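PDB 3T8K: uncharacterized protein from Leptotrichia buccalis, which is of unknown function but folds as an ankyrin-type stack of helical hairpins, probably serving as a scaffold for binding partner molecules. Local coordinates for residues Gly75-Phe80 / Ile116-Asn121. Sequence-based numbering, arbitrary orientation.
Sequences GTTLFF and IVVFKN
Val-118 pushes its two methyl groups against the start of helix 79-85, joining the loop between helices 90-102 and 129-140 to that helix in an ankyrin-repeat (helical hairpin) fold. Thr-77 to Phe-80, Thr-Leu-Phe-Phe, appear to stand where many ankyrin repeats have Thr-Pro-Leu-His. No hydrogen bond crosses between the segments; the contact is apolar and buried.

CG2 of Val-118, anti to its own backbone N, reaches the helix backbone, 3.4 Å from Phe-80 N, and also lies 3.6 Å from Phe-80 CB. CG1 of Val-118 meets Phe-79 CB at 3.7 Å, and CG2 is almost as near to that carbon. The Phe-79 ring runs away toward Cys-97 and Leu-101 of helix 90-102. The Phe-80 ring swings the other way, CG anti to the backbone N (chi1 -169°), and Ile-116 CD1 comes up to its edge, 4.2 Å from CE1 of Phe-80. That ring also stacks with Tyr-111, and Ile-116 packs on Phe-126 of the second subunit, so the dimer interface is close.

A type I turn, closed by Lys-120 N on Val-117 O, carries Val-118, and Asn-121 ND2 ties this loop to Phe-83 O of helix 79-85. Across from it, Thr-77 OG1 weakly caps the helix, accepting from Phe-79 N at 3.3 Å with an N-H...O angle of 142°; the same OG1 sits 4.1 Å from Val-118 CG2.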
ATOM      1  N   GLY A  75     -11.377   9.385  -8.967  1.00 25.87           N
ATOM      2  CA  GLY A  75     -11.846   8.530 -10.046  1.00 23.77           C
ATOM      3  C   GLY A  75     -11.376   7.092  -9.992  1.00 23.84           C
ATOM      4  O   GLY A  75     -11.560   6.345 -10.947  1.00 33.72           O
ATOM      5  N   THR A  76     -10.771   6.695  -8.881  1.00 22.05           N
ATOM      6  CA  THR A  76     -10.178   5.364  -8.784  1.00 23.29           C
ATOM      7  C   THR A  76     -11.217   4.277  -8.517  1.00 22.61           C
ATOM      8  O   THR A  76     -12.006   4.384  -7.576  1.00 24.06           O
ATOM      9  CB  THR A  76      -9.131   5.330  -7.673  1.00 25.60           C
ATOM     10  OG1 THR A  76      -8.250   6.454  -7.812  1.00 27.47           O
ATOM     11  CG2 THR A  76      -8.341   4.040  -7.733  1.00 23.53           C
ATOM     12  N   THR A  77     -11.206   3.231  -9.345  1.00 20.98           N
ATOM     13  CA  THR A  77     -12.098   2.085  -9.160  1.00 22.92           C
ATOM     14  C   THR A  77     -11.586   1.117  -8.100  1.00 22.53           C
ATOM     15  O   THR A  77     -10.460   1.246  -7.615  1.00 22.16           O
ATOM     16  CB  THR A  77     -12.253   1.282 -10.451  1.00 24.49           C
ATOM     17  OG1 THR A  77     -10.985   0.710 -10.789  1.00 24.32           O
ATOM     18  CG2 THR A  77     -12.726   2.168 -11.584  1.00 26.11           C
ATOM     19  N   LEU A  78     -12.419   0.135  -7.757  1.00 20.50           N
ATOM     20  CA  LEU A  78     -12.046  -0.872  -6.775  1.00 22.03           C
ATOM     21  C   LEU A  78     -10.841  -1.680  -7.233  1.00 19.44           C
ATOM     22  O   LEU A  78     -10.151  -2.286  -6.417  1.00 20.39           O
ATOM     23  CB  LEU A  78     -13.221  -1.814  -6.503  1.00 21.81           C
ATOM     24  CG  LEU A  78     -14.422  -1.122  -5.847  1.00 23.15           C
ATOM     25  CD1 LEU A  78     -15.469  -2.154  -5.524  1.00 23.45           C
ATOM     26  CD2 LEU A  78     -13.991  -0.383  -4.595  1.00 24.20           C
ATOM     27  N   PHE A  79     -10.580  -1.692  -8.535  1.00 21.34           N
ATOM     28  CA  PHE A  79      -9.472  -2.503  -9.035  1.00 19.03           C
ATOM     29  C   PHE A  79      -8.114  -2.093  -8.460  1.00 18.84           C
ATOM     30  O   PHE A  79      -7.217  -2.926  -8.337  1.00 21.20           O
ATOM     31  CB  PHE A  79      -9.430  -2.493 -10.564  1.00 20.08           C
ATOM     32  CG  PHE A  79     -10.544  -3.259 -11.205  1.00 19.74           C
ATOM     33  CD1 PHE A  79     -10.584  -4.646 -11.125  1.00 18.92           C
ATOM     34  CD2 PHE A  79     -11.547  -2.598 -11.895  1.00 19.28           C
ATOM     35  CE1 PHE A  79     -11.605  -5.367 -11.724  1.00 19.96           C
ATOM     36  CE2 PHE A  79     -12.576  -3.307 -12.496  1.00 24.71           C
ATOM     37  CZ  PHE A  79     -12.607  -4.701 -12.410  1.00 23.27           C
ATOM     38  N   PHE A  80      -7.954  -0.816  -8.109  1.00 21.68           N
ATOM     39  CA  PHE A  80      -6.640  -0.347  -7.679  1.00 20.83           C
ATOM     40  C   PHE A  80      -6.207  -0.961  -6.352  1.00 23.67           C
ATOM     41  O   PHE A  80      -5.153  -1.584  -6.281  1.00 21.69           O
ATOM     42  CB  PHE A  80      -6.560   1.178  -7.626  1.00 21.11           C
ATOM     43  CG  PHE A  80      -5.149   1.704  -7.431  1.00 21.60           C
ATOM     44  CD1 PHE A  80      -4.210   1.615  -8.454  1.00 26.17           C
ATOM     45  CD2 PHE A  80      -4.770   2.295  -6.225  1.00 24.53           C
ATOM     46  CE1 PHE A  80      -2.918   2.101  -8.280  1.00 26.07           C
ATOM     47  CE2 PHE A  80      -3.485   2.782  -6.045  1.00 28.18           C
ATOM     48  CZ  PHE A  80      -2.556   2.684  -7.071  1.00 26.30           C
ATOM     49  N   ILE A 116      -1.544   5.602 -14.665  1.00 26.19           N
ATOM     50  CA  ILE A 116      -1.097   4.233 -14.907  1.00 21.92           C
ATOM     51  C   ILE A 116      -2.271   3.275 -15.055  1.00 20.78           C
ATOM     52  O   ILE A 116      -3.346   3.512 -14.500  1.00 25.00           O
ATOM     53  CB  ILE A 116      -0.212   3.712 -13.745  1.00 21.78           C
ATOM     54  CG1 ILE A 116      -0.965   3.749 -12.417  1.00 23.03           C
ATOM     55  CG2 ILE A 116       1.092   4.514 -13.653  1.00 21.90           C
ATOM     56  CD1 ILE A 116      -0.169   3.164 -11.271  1.00 26.12           C
ATOM     57  N   VAL A 117      -2.077   2.187 -15.794  1.00 19.71           N
ATOM     58  CA  VAL A 117      -3.119   1.155 -15.819  1.00 17.90           C
ATOM     59  C   VAL A 117      -3.376   0.677 -14.393  1.00 18.54           C
ATOM     60  O   VAL A 117      -2.470   0.656 -13.552  1.00 21.34           O
ATOM     61  CB  VAL A 117      -2.786  -0.025 -16.739  1.00 21.26           C
ATOM     62  CG1 VAL A 117      -2.767   0.437 -18.199  1.00 25.05           C
ATOM     63  CG2 VAL A 117      -1.446  -0.659 -16.347  1.00 22.66           C
ATOM     64  N   VAL A 118      -4.624   0.321 -14.108  1.00 20.27           N
ATOM     65  CA  VAL A 118      -5.016   0.101 -12.717  1.00 19.58           C
ATOM     66  C   VAL A 118      -4.436  -1.202 -12.176  1.00 23.97           C
ATOM     67  O   VAL A 118      -4.310  -1.375 -10.959  1.00 21.01           O
ATOM     68  CB  VAL A 118      -6.553   0.136 -12.556  1.00 22.84           C
ATOM     69  CG1 VAL A 118      -7.177  -1.131 -13.121  1.00 24.34           C
ATOM     70  CG2 VAL A 118      -6.934   0.347 -11.100  1.00 22.01           C
ATOM     71  N   PHE A 119      -4.062  -2.095 -13.093  1.00 19.99           N
ATOM     72  CA  PHE A 119      -3.479  -3.396 -12.752  1.00 24.30           C
ATOM     73  C   PHE A 119      -1.954  -3.407 -12.806  1.00 24.51           C
ATOM     74  O   PHE A 119      -1.337  -4.468 -12.777  1.00 21.67           O
ATOM     75  CB  PHE A 119      -4.021  -4.500 -13.675  1.00 22.63           C
ATOM     76  CG  PHE A 119      -4.078  -4.105 -15.116  1.00 21.84           C
ATOM     77  CD1 PHE A 119      -2.993  -4.313 -15.954  1.00 25.48           C
ATOM     78  CD2 PHE A 119      -5.215  -3.498 -15.629  1.00 26.91           C
ATOM     79  CE1 PHE A 119      -3.049  -3.931 -17.283  1.00 23.44           C
ATOM     80  CE2 PHE A 119      -5.277  -3.111 -16.948  1.00 27.39           C
ATOM     81  CZ  PHE A 119      -4.190  -3.330 -17.779  1.00 21.73           C
ATOM     82  N   LYS A 120      -1.333  -2.234 -12.850  1.00 18.75           N
ATOM     83  CA  LYS A 120       0.120  -2.202 -13.045  1.00 23.68           C
ATOM     84  C   LYS A 120       0.879  -3.043 -12.015  1.00 23.34           C
ATOM     85  O   LYS A 120       1.895  -3.667 -12.338  1.00 24.61           O
ATOM     86  CB  LYS A 120       0.645  -0.774 -13.036  1.00 20.95           C
ATOM     87  CG  LYS A 120       2.162  -0.702 -13.075  1.00 24.62           C
ATOM     88  CD  LYS A 120       2.637   0.689 -13.477  1.00 28.78           C
ATOM     89  CE  LYS A 120       4.150   0.763 -13.496  1.00 28.99           C
ATOM     90  NZ  LYS A 120       4.625   1.999 -14.171  1.00 29.62           N
ATOM     91  N   ASN A 121       0.397  -3.065 -10.776  1.00 21.09           N
ATOM     92  CA  ASN A 121       1.117  -3.780  -9.719  1.00 23.39           C
ATOM     93  C   ASN A 121       1.188  -5.294  -9.939  1.00 20.07           C
ATOM     94  O   ASN A 121       2.068  -5.959  -9.393  1.00 26.07           O
ATOM     95  CB  ASN A 121       0.509  -3.486  -8.341  1.00 20.90           C
ATOM     96  CG  ASN A 121       1.438  -3.875  -7.194  1.00 25.10           C
ATOM     97  OD1 ASN A 121       2.636  -3.583  -7.215  1.00 25.07           O
ATOM     98  ND2 ASN A 121       0.883  -4.539  -6.185  1.00 23.71           N
TER